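Local structure of phiAB6 tailspike (Unidentified phage, 5JS4) at residues 407-415 against 428-438; 483-494 against 514-525. The protein probably serves as the phage's host-recognition spike, a trimeric beta-helix protein that fragments the exopolysaccharide of Acinetobacter baumannii. One frame throughout, in Å; residues are numbered along the deposited sequence.

Interaction 1 (407-415 against 428-438); sequences NRVSTTGTF and MIFDRDVHGCD
F415 and M428 meet inside a right-handed parallel beta-helix of the pectate lyase-like kind, where 407-415 and 428-438 belong to successive coils. M428 extends from strand 428-430 and bends at its last torsion (chi3 70°), which sets CE over the middle of the F415 ring, 3.5 Å from the centroid and 14° off the normal: a CH-pi contact. SD sits farther back above the same face, completing a Met-aromatic pair. The F430 ring turns an edge to CE2 of F415, while CG2 of V434 lies over one face of the F430 ring, toward the rim. I400, on the strand beside 426-430, and L382, on the strand beside 413-421, also border this core.

Along the wall the backbones pair in parallel. S410 N donates to D433 O, and S410 O takes the H435 amide at 2.8 Å; beyond the bend at T412 and G436, G413 O accepts from D438 N and D438 O from F415 N. At the bend itself, SG of C437 comes within 3.3 Å of G413 N as a weak acceptor.

V409 holds CG1 anti to its own nitrogen (chi1 -176°), which brings this methyl to 3.4 Å from ND1 of H435, obliquely to the imidazole. ND1 is buried here without a polar partner. At the N407 end, OD1 lies against CD of R432, touching the aliphatic shaft, while R432 NH2 bonds to the E403 carbonyl. D433 is salt-bridged to R454 through OD1. N407 ND2 donates to a water that in turn donates to D433 OD2, and a second water runs from N407 OD1 to D433 N. S410 OG, also hydrogen-bonded to L382 N, donates at 2.8 Å to a third water, which donates at the same length to D433 O.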
loop_
_atom_site.group_PDB
_atom_site.type_symbol
_atom_site.label_atom_id
_atom_site.label_comp_id
_atom_site.label_asym_id
_atom_site.label_seq_id
_atom_site.Cartn_x
_atom_site.Cartn_y
_atom_site.Cartn_z
ATOM N N ASN A 407 15.220 25.309 6.881
ATOM C CA ASN A 407 15.476 24.297 5.853
ATOM C C ASN A 407 16.104 23.030 6.441
ATOM O O ASN A 407 17.108 22.525 5.936
ATOM C CB ASN A 407 16.362 24.879 4.739
ATOM C CG ASN A 407 16.390 24.009 3.491
ATOM O OD1 ASN A 407 15.366 23.464 3.078
ATOM N ND2 ASN A 407 17.563 23.878 2.882
ATOM N N ARG A 408 15.505 22.530 7.522
ATOM C CA ARG A 408 15.957 21.291 8.158
ATOM C C ARG A 408 15.629 20.067 7.300
ATOM O O ARG A 408 16.315 19.049 7.387
ATOM C CB ARG A 408 15.310 21.122 9.535
ATOM C CG ARG A 408 15.741 22.139 10.580
ATOM C CD ARG A 408 15.061 21.849 11.910
ATOM N NE ARG A 408 15.444 22.794 12.960
ATOM C CZ ARG A 408 16.501 22.667 13.763
ATOM N NH1 ARG A 408 17.328 21.628 13.660
ATOM N NH2 ARG A 408 16.738 23.598 14.682
ATOM N N VAL A 409 14.584 20.197 6.478
ATOM C CA VAL A 409 14.021 19.120 5.647
ATOM C C VAL A 409 13.116 18.226 6.491
ATOM O O VAL A 409 13.564 17.588 7.442
ATOM C CB VAL A 409 15.081 18.276 4.895
ATOM C CG1 VAL A 409 14.401 17.256 3.987
ATOM C CG2 VAL A 409 15.994 19.171 4.070
ATOM N N SER A 410 11.836 18.207 6.134
ATOM C CA SER A 410 10.844 17.376 6.804
ATOM C C SER A 410 10.988 15.922 6.379
ATOM O O SER A 410 11.209 15.631 5.202
ATOM C CB SER A 410 9.433 17.868 6.475
ATOM O OG SER A 410 9.154 19.088 7.135
ATOM N N THR A 411 10.874 15.017 7.347
ATOM C CA THR A 411 10.893 13.586 7.073
ATOM C C THR A 411 9.850 12.852 7.895
ATOM O O THR A 411 9.278 13.400 8.839
ATOM C CB THR A 411 12.253 12.932 7.408
ATOM O OG1 THR A 411 12.383 12.788 8.828
ATOM C CG2 THR A 411 13.417 13.744 6.857
ATOM N N THR A 412 9.624 11.600 7.510
ATOM C CA THR A 412 8.928 10.612 8.332
ATOM C C THR A 412 7.674 11.152 9.027
ATOM O O THR A 412 7.474 10.968 10.232
ATOM C CB THR A 412 9.895 9.948 9.337
ATOM O OG1 THR A 412 10.525 10.941 10.163
ATOM C CG2 THR A 412 10.964 9.166 8.590
ATOM N N GLY A 413 6.840 11.820 8.235
ATOM C CA GLY A 413 5.535 12.289 8.677
ATOM C C GLY A 413 4.449 11.463 8.018
ATOM O O GLY A 413 4.561 11.132 6.840
ATOM N N THR A 414 3.410 11.120 8.774
ATOM C CA THR A 414 2.288 10.360 8.230
ATOM C C THR A 414 1.010 11.187 8.316
ATOM O O THR A 414 0.750 11.852 9.323
ATOM C CB THR A 414 2.101 9.003 8.938
ATOM O OG1 THR A 414 1.740 9.207 10.309
ATOM C CG2 THR A 414 3.384 8.175 8.859
ATOM N N PHE A 415 0.226 11.130 7.244
ATOM C CA PHE A 415 -0.982 11.924 7.095
ATOM C C PHE A 415 -2.072 11.026 6.534
ATOM O O PHE A 415 -2.096 10.753 5.337
ATOM C CB PHE A 415 -0.709 13.119 6.185
ATOM C CG PHE A 415 0.303 14.068 6.752
ATOM C CD1 PHE A 415 -0.080 15.047 7.659
ATOM C CD2 PHE A 415 1.643 13.953 6.421
ATOM C CE1 PHE A 415 0.854 15.913 8.202
ATOM C CE2 PHE A 415 2.583 14.809 6.968
ATOM C CZ PHE A 415 2.187 15.790 7.858
ATOM N N MET A 428 -2.590 21.264 2.225
ATOM C CA MET A 428 -1.297 21.299 2.908
ATOM C C MET A 428 -0.295 22.135 2.123
ATOM O O MET A 428 -0.206 22.015 0.902
ATOM C CB MET A 428 -0.737 19.886 3.071
ATOM C CG MET A 428 -1.659 18.934 3.808
ATOM S SD MET A 428 -0.928 17.308 4.055
ATOM C CE MET A 428 0.349 17.656 5.256
ATOM N N ILE A 429 0.460 22.972 2.833
ATOM C CA ILE A 429 1.535 23.754 2.234
ATOM C C ILE A 429 2.836 23.511 2.986
ATOM O O ILE A 429 2.937 23.800 4.180
ATOM C CB ILE A 429 1.230 25.268 2.248
ATOM C CG1 ILE A 429 -0.045 25.568 1.457
ATOM C CG2 ILE A 429 2.407 26.054 1.669
ATOM C CD1 ILE A 429 -0.539 26.996 1.593
ATOM N N PHE A 430 3.814 22.965 2.270
ATOM C CA PHE A 430 5.195 22.903 2.716
ATOM C C PHE A 430 5.969 23.933 1.903
ATOM O O PHE A 430 6.060 23.811 0.686
ATOM C CB PHE A 430 5.783 21.514 2.456
ATOM C CG PHE A 430 5.123 20.412 3.241
ATOM C CD1 PHE A 430 5.591 20.065 4.501
ATOM C CD2 PHE A 430 4.050 19.707 2.710
ATOM C CE1 PHE A 430 4.996 19.045 5.226
ATOM C CE2 PHE A 430 3.449 18.686 3.430
ATOM C CZ PHE A 430 3.922 18.355 4.690
ATOM N N ASP A 431 6.519 24.954 2.555
ATOM C CA ASP A 431 7.308 25.956 1.829
ATOM C C ASP A 431 8.592 25.352 1.259
ATOM O O ASP A 431 9.142 25.868 0.286
ATOM C CB ASP A 431 7.659 27.149 2.725
ATOM C CG ASP A 431 6.475 28.063 2.990
ATOM O OD1 ASP A 431 5.437 27.951 2.303
ATOM O OD2 ASP A 431 6.588 28.905 3.902
ATOM N N ARG A 432 9.074 24.270 1.866
ATOM C CA ARG A 432 10.324 23.656 1.439
ATOM C C ARG A 432 10.166 22.148 1.178
ATOM O O ARG A 432 9.252 21.756 0.449
ATOM C CB ARG A 432 11.439 24.012 2.428
ATOM C CG ARG A 432 11.699 25.514 2.479
ATOM C CD ARG A 432 12.816 25.880 3.436
ATOM N NE ARG A 432 13.201 27.283 3.302
ATOM C CZ ARG A 432 12.501 28.322 3.760
ATOM N NH1 ARG A 432 12.959 29.555 3.567
ATOM N NH2 ARG A 432 11.347 28.153 4.406
ATOM N N ASP A 433 11.033 21.314 1.753
ATOM C CA ASP A 433 11.236 19.945 1.258
ATOM C C ASP A 433 10.669 18.873 2.181
ATOM O O ASP A 433 10.756 18.979 3.403
ATOM C CB ASP A 433 12.728 19.682 1.048
ATOM C CG ASP A 433 13.374 20.672 0.094
ATOM O OD1 ASP A 433 12.650 21.456 -0.558
ATOM O OD2 ASP A 433 14.617 20.659 -0.006
ATOM N N VAL A 434 10.111 17.828 1.572
ATOM C CA VAL A 434 9.487 16.722 2.293
ATOM C C VAL A 434 10.044 15.395 1.773
ATOM O O VAL A 434 10.006 15.137 0.569
ATOM C CB VAL A 434 7.959 16.748 2.101
ATOM C CG1 VAL A 434 7.294 15.662 2.925
ATOM C CG2 VAL A 434 7.398 18.104 2.488
ATOM N N HIS A 435 10.552 14.569 2.691
ATOM C CA HIS A 435 11.171 13.281 2.370
ATOM C C HIS A 435 10.536 12.168 3.197
ATOM O O HIS A 435 10.319 12.341 4.389
ATOM C CB HIS A 435 12.664 13.298 2.723
ATOM C CG HIS A 435 13.525 14.056 1.762
ATOM N ND1 HIS A 435 13.298 15.370 1.422
ATOM C CD2 HIS A 435 14.649 13.688 1.105
ATOM C CE1 HIS A 435 14.233 15.773 0.579
ATOM N NE2 HIS A 435 15.068 14.772 0.373
ATOM N N GLY A 436 10.265 11.020 2.585
ATOM C CA GLY A 436 9.897 9.827 3.354
ATOM C C GLY A 436 8.600 9.923 4.136
ATOM O O GLY A 436 8.431 9.236 5.144
ATOM N N CYS A 437 7.683 10.767 3.670
ATOM C CA CYS A 437 6.395 10.954 4.324
ATOM C C CYS A 437 5.335 10.114 3.621
ATOM O O CYS A 437 5.507 9.729 2.466
ATOM C CB CYS A 437 6.008 12.433 4.319
ATOM S SG CYS A 437 7.055 13.467 5.374
ATOM N N ASP A 438 4.243 9.842 4.330
ATOM C CA ASP A 438 3.179 8.976 3.841
ATOM C C ASP A 438 1.843 9.707 3.906
ATOM O O ASP A 438 1.521 10.323 4.919
ATOM C CB ASP A 438 3.113 7.707 4.691
ATOM C CG ASP A 438 2.322 6.599 4.031
ATOM O OD1 ASP A 438 2.612 6.282 2.861
ATOM O OD2 ASP A 438 1.422 6.033 4.692
HETATM O O HOH W 1 13.250 21.718 3.689
HETATM O O HOH W 2 17.189 21.264 1.182
HETATM O O HOH W 3 10.126 21.003 5.270
#

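Interaction 2 (483-494 against 514-525); sequences ANSCYGNSFTGY and TNNYGGVSVSAE
Strands 489-491 and 519-523, adjacent parallel rungs of the beta-helix, run 12° apart and 4.6 Å between axes, and V520 bonds to 489-491 through both N (to N489 O) and O (to F491 N, 2.8 Å and nearly straight). F491 O carries the pairing on to V522 N. F491 reaches back on its own side of the strand, CE2 lying 3.8 Å from G518 O. On the other side, CG2 of T492 meets CG2 of V522, whose side chain packs on V522 of the second subunit.

C486 swings SG anti to its nitrogen (chi1 -177°) and sets it 3.6 Å from CB of Y517, oblique to the ring; CB of C486 stands over one face. Y517 OH is held by V480 N.

In the turns, N484 and N515 exchange bonds: each side-chain OD1 accepts the other's backbone N, 2.7 Å to N515 OD1 and 2.8 Å to N484 OD1, with amide planes 63° apart. At the far end, Y494 presents its edge to CG of E525, and one water joins its OH to OE2. Short direct bonds thus fix both amides and the loop spacing, whereas Y494 and E525 rely on water and a ring edge.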
loop_
_atom_site.group_PDB
_atom_site.type_symbol
_atom_site.label_atom_id
_atom_site.label_comp_id
_atom_site.label_asym_id
_atom_site.label_seq_id
_atom_site.Cartn_x
_atom_site.Cartn_y
_atom_site.Cartn_z
ATOM N N ALA A 483 12.285 22.370 -9.701
ATOM C CA ALA A 483 12.659 21.671 -10.932
ATOM C C ALA A 483 13.298 20.326 -10.599
ATOM O O ALA A 483 14.236 20.265 -9.804
ATOM C CB ALA A 483 13.613 22.522 -11.757
ATOM N N ASN A 484 12.779 19.254 -11.203
ATOM C CA ASN A 484 13.218 17.881 -10.909
ATOM C C ASN A 484 13.227 17.563 -9.408
ATOM O O ASN A 484 14.037 16.759 -8.933
ATOM C CB ASN A 484 14.599 17.601 -11.527
ATOM C CG ASN A 484 14.530 17.299 -13.014
ATOM O OD1 ASN A 484 13.475 16.957 -13.549
ATOM N ND2 ASN A 484 15.669 17.409 -13.688
ATOM N N SER A 485 12.309 18.184 -8.670
ATOM C CA SER A 485 12.272 18.057 -7.216
ATOM C C SER A 485 11.155 17.142 -6.733
ATOM O O SER A 485 10.911 17.045 -5.534
ATOM C CB SER A 485 12.130 19.432 -6.568
ATOM O OG SER A 485 13.220 20.265 -6.919
ATOM N N CYS A 486 10.476 16.482 -7.669
ATOM C CA CYS A 486 9.539 15.416 -7.337
ATOM C C CYS A 486 10.127 14.118 -7.866
ATOM O O CYS A 486 10.156 13.892 -9.078
ATOM C CB CYS A 486 8.166 15.676 -7.948
ATOM S SG CYS A 486 6.940 14.425 -7.504
ATOM N N TYR A 487 10.619 13.280 -6.960
ATOM C CA TYR A 487 11.330 12.070 -7.353
ATOM C C TYR A 487 11.294 11.009 -6.262
ATOM O O TYR A 487 11.112 11.316 -5.083
ATOM C CB TYR A 487 12.786 12.407 -7.701
ATOM C CG TYR A 487 13.596 12.947 -6.540
ATOM C CD1 TYR A 487 14.295 12.090 -5.696
ATOM C CD2 TYR A 487 13.671 14.315 -6.293
ATOM C CE1 TYR A 487 15.038 12.577 -4.632
ATOM C CE2 TYR A 487 14.409 14.812 -5.229
ATOM C CZ TYR A 487 15.092 13.940 -4.403
ATOM O OH TYR A 487 15.830 14.428 -3.347
ATOM N N GLY A 488 11.467 9.757 -6.671
ATOM C CA GLY A 488 11.592 8.647 -5.737
ATOM C C GLY A 488 10.298 8.217 -5.070
ATOM O O GLY A 488 10.322 7.442 -4.121
ATOM N N ASN A 489 9.166 8.685 -5.589
ATOM C CA ASN A 489 7.890 8.526 -4.902
ATOM C C ASN A 489 7.137 7.258 -5.273
ATOM O O ASN A 489 7.424 6.611 -6.282
ATOM C CB ASN A 489 7.012 9.743 -5.174
ATOM C CG ASN A 489 7.640 11.021 -4.658
ATOM O OD1 ASN A 489 7.872 11.164 -3.457
ATOM N ND2 ASN A 489 7.939 11.949 -5.561
ATOM N N SER A 490 6.175 6.916 -4.422
ATOM C CA SER A 490 5.260 5.811 -4.655
ATOM C C SER A 490 3.853 6.383 -4.750
ATOM O O SER A 490 3.297 6.826 -3.747
ATOM C CB SER A 490 5.332 4.812 -3.501
ATOM O OG SER A 490 6.639 4.295 -3.338
ATOM N N PHE A 491 3.299 6.389 -5.959
ATOM C CA PHE A 491 1.927 6.822 -6.194
ATOM C C PHE A 491 1.087 5.562 -6.357
ATOM O O PHE A 491 0.728 5.166 -7.469
ATOM C CB PHE A 491 1.850 7.706 -7.440
ATOM C CG PHE A 491 2.820 8.854 -7.433
ATOM C CD1 PHE A 491 2.695 9.883 -6.504
ATOM C CD2 PHE A 491 3.854 8.916 -8.359
ATOM C CE1 PHE A 491 3.587 10.946 -6.498
ATOM C CE2 PHE A 491 4.740 9.980 -8.362
ATOM C CZ PHE A 491 4.608 10.994 -7.428
ATOM N N THR A 492 0.786 4.920 -5.233
ATOM C CA THR A 492 0.294 3.544 -5.257
ATOM C C THR A 492 -1.135 3.366 -4.744
ATOM O O THR A 492 -1.526 2.268 -4.359
ATOM C CB THR A 492 1.267 2.622 -4.502
ATOM O OG1 THR A 492 1.486 3.133 -3.182
ATOM C CG2 THR A 492 2.591 2.552 -5.238
ATOM N N GLY A 493 -1.917 4.438 -4.774
ATOM C CA GLY A 493 -3.362 4.345 -4.594
ATOM C C GLY A 493 -4.056 5.049 -5.741
ATOM O O GLY A 493 -3.453 5.869 -6.436
ATOM N N TYR A 494 -5.324 4.720 -5.960
ATOM C CA TYR A 494 -6.099 5.418 -6.971
ATOM C C TYR A 494 -6.350 6.861 -6.528
ATOM O O TYR A 494 -6.663 7.117 -5.363
ATOM C CB TYR A 494 -7.428 4.709 -7.242
ATOM C CG TYR A 494 -8.188 5.331 -8.392
ATOM C CD1 TYR A 494 -7.787 5.126 -9.707
ATOM C CD2 TYR A 494 -9.292 6.146 -8.162
ATOM C CE1 TYR A 494 -8.469 5.710 -10.763
ATOM C CE2 TYR A 494 -9.980 6.733 -9.211
ATOM C CZ TYR A 494 -9.564 6.511 -10.510
ATOM O OH TYR A 494 -10.241 7.093 -11.556
ATOM N N THR A 514 12.148 16.208 -19.013
ATOM C CA THR A 514 12.604 16.587 -17.681
ATOM C C THR A 514 11.402 17.088 -16.878
ATOM O O THR A 514 10.340 17.343 -17.444
ATOM C CB THR A 514 13.720 17.658 -17.764
ATOM O OG1 THR A 514 14.407 17.752 -16.510
ATOM C CG2 THR A 514 13.159 19.022 -18.160
ATOM N N ASN A 515 11.572 17.216 -15.564
ATOM C CA ASN A 515 10.506 17.675 -14.663
ATOM C C ASN A 515 9.284 16.756 -14.601
ATOM O O ASN A 515 8.170 17.217 -14.360
ATOM C CB ASN A 515 10.062 19.112 -15.005
ATOM C CG ASN A 515 11.072 20.157 -14.581
ATOM O OD1 ASN A 515 11.769 19.993 -13.580
ATOM N ND2 ASN A 515 11.146 21.254 -15.333
ATOM N N ASN A 516 9.480 15.457 -14.805
ATOM C CA ASN A 516 8.426 14.500 -14.482
ATOM C C ASN A 516 8.265 14.431 -12.976
ATOM O O ASN A 516 9.216 14.677 -12.231
ATOM C CB ASN A 516 8.759 13.102 -14.991
ATOM C CG ASN A 516 8.885 13.043 -16.495
ATOM O OD1 ASN A 516 7.930 13.324 -17.221
ATOM N ND2 ASN A 516 10.061 12.666 -16.975
ATOM N N TYR A 517 7.060 14.105 -12.530
ATOM C CA TYR A 517 6.852 13.741 -11.134
ATOM C C TYR A 517 7.345 12.305 -11.003
ATOM O O TYR A 517 6.644 11.353 -11.349
ATOM C CB TYR A 517 5.383 13.880 -10.734
ATOM C CG TYR A 517 4.946 15.301 -10.412
ATOM C CD1 TYR A 517 5.455 16.395 -11.114
ATOM C CD2 TYR A 517 4.000 15.545 -9.422
ATOM C CE1 TYR A 517 5.046 17.685 -10.823
ATOM C CE2 TYR A 517 3.586 16.832 -9.130
ATOM C CZ TYR A 517 4.112 17.897 -9.831
ATOM O OH TYR A 517 3.702 19.180 -9.550
ATOM N N GLY A 518 8.579 12.168 -10.535
ATOM C CA GLY A 518 9.273 10.892 -10.535
ATOM C C GLY A 518 8.741 9.913 -9.512
ATOM O O GLY A 518 8.516 10.264 -8.348
ATOM N N GLY A 519 8.550 8.676 -9.953
ATOM C CA GLY A 519 8.145 7.603 -9.069
ATOM C C GLY A 519 7.484 6.450 -9.788
ATOM O O GLY A 519 7.372 6.431 -11.018
ATOM N N VAL A 520 7.068 5.475 -8.993
ATOM C CA VAL A 520 6.265 4.367 -9.474
ATOM C C VAL A 520 4.806 4.745 -9.252
ATOM O O VAL A 520 4.468 5.347 -8.232
ATOM C CB VAL A 520 6.635 3.043 -8.756
ATOM C CG1 VAL A 520 6.342 3.097 -7.259
ATOM C CG2 VAL A 520 5.922 1.861 -9.395
ATOM N N SER A 521 3.954 4.415 -10.218
ATOM C CA SER A 521 2.527 4.682 -10.116
ATOM C C SER A 521 1.785 3.374 -10.359
ATOM O O SER A 521 1.986 2.727 -11.383
ATOM C CB SER A 521 2.107 5.750 -11.126
ATOM O OG SER A 521 0.795 6.220 -10.866
ATOM N N VAL A 522 0.955 2.981 -9.396
ATOM C CA VAL A 522 0.213 1.724 -9.467
ATOM C C VAL A 522 -1.247 1.974 -9.124
ATOM O O VAL A 522 -1.561 2.432 -8.029
ATOM C CB VAL A 522 0.777 0.678 -8.484
ATOM C CG1 VAL A 522 -0.018 -0.627 -8.551
ATOM C CG2 VAL A 522 2.250 0.424 -8.764
ATOM N N SER A 523 -2.125 1.680 -10.076
ATOM C CA SER A 523 -3.563 1.710 -9.850
ATOM C C SER A 523 -4.233 0.923 -10.961
ATOM O O SER A 523 -3.564 0.401 -11.849
ATOM C CB SER A 523 -4.089 3.147 -9.848
ATOM O OG SER A 523 -4.195 3.645 -11.168
ATOM N N ALA A 524 -5.558 0.869 -10.931
ATOM C CA ALA A 524 -6.307 0.232 -12.006
ATOM C C ALA A 524 -6.083 0.909 -13.362
ATOM O O ALA A 524 -6.372 0.314 -14.397
ATOM C CB ALA A 524 -7.785 0.205 -11.670
ATOM N N GLU A 525 -5.576 2.144 -13.345
ATOM C CA GLU A 525 -5.251 2.886 -14.568
ATOM C C GLU A 525 -3.996 2.361 -15.260
ATOM O O GLU A 525 -3.794 2.602 -16.446
ATOM C CB GLU A 525 -5.029 4.372 -14.263
ATOM C CG GLU A 525 -6.201 5.094 -13.623
ATOM C CD GLU A 525 -5.912 6.567 -13.394
ATOM O OE1 GLU A 525 -4.855 6.893 -12.811
ATOM O OE2 GLU A 525 -6.744 7.407 -13.793
HETATM O O HOH W 4 10.207 16.775 -10.644
HETATM O O HOH W 5 -3.144 0.989 -6.330
HETATM O O HOH W 6 -9.409 6.637 -14.071
#

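How the interactions relate
Interaction 1 closes before interaction 2 opens along the chain, and their centres lie about 16 Å apart on the same beta-helix. Strand 413-421 pairs with 438-447, that with 460-469, and that in turn with 489-491 and on to 519-523, so one parallel run leads from the first contact to the second. The short sheet of 410-411, 433-435, 455-457 and 486-487 joins them a second time. The two contacts come together where H435 NE2 lies 3.8 Å from Y487 OH; Y487 also lines a pocket holding malonic acid. Both touch the second subunit and interaction 2 also the third, so the same strands that stack the coils also face the trimer partners.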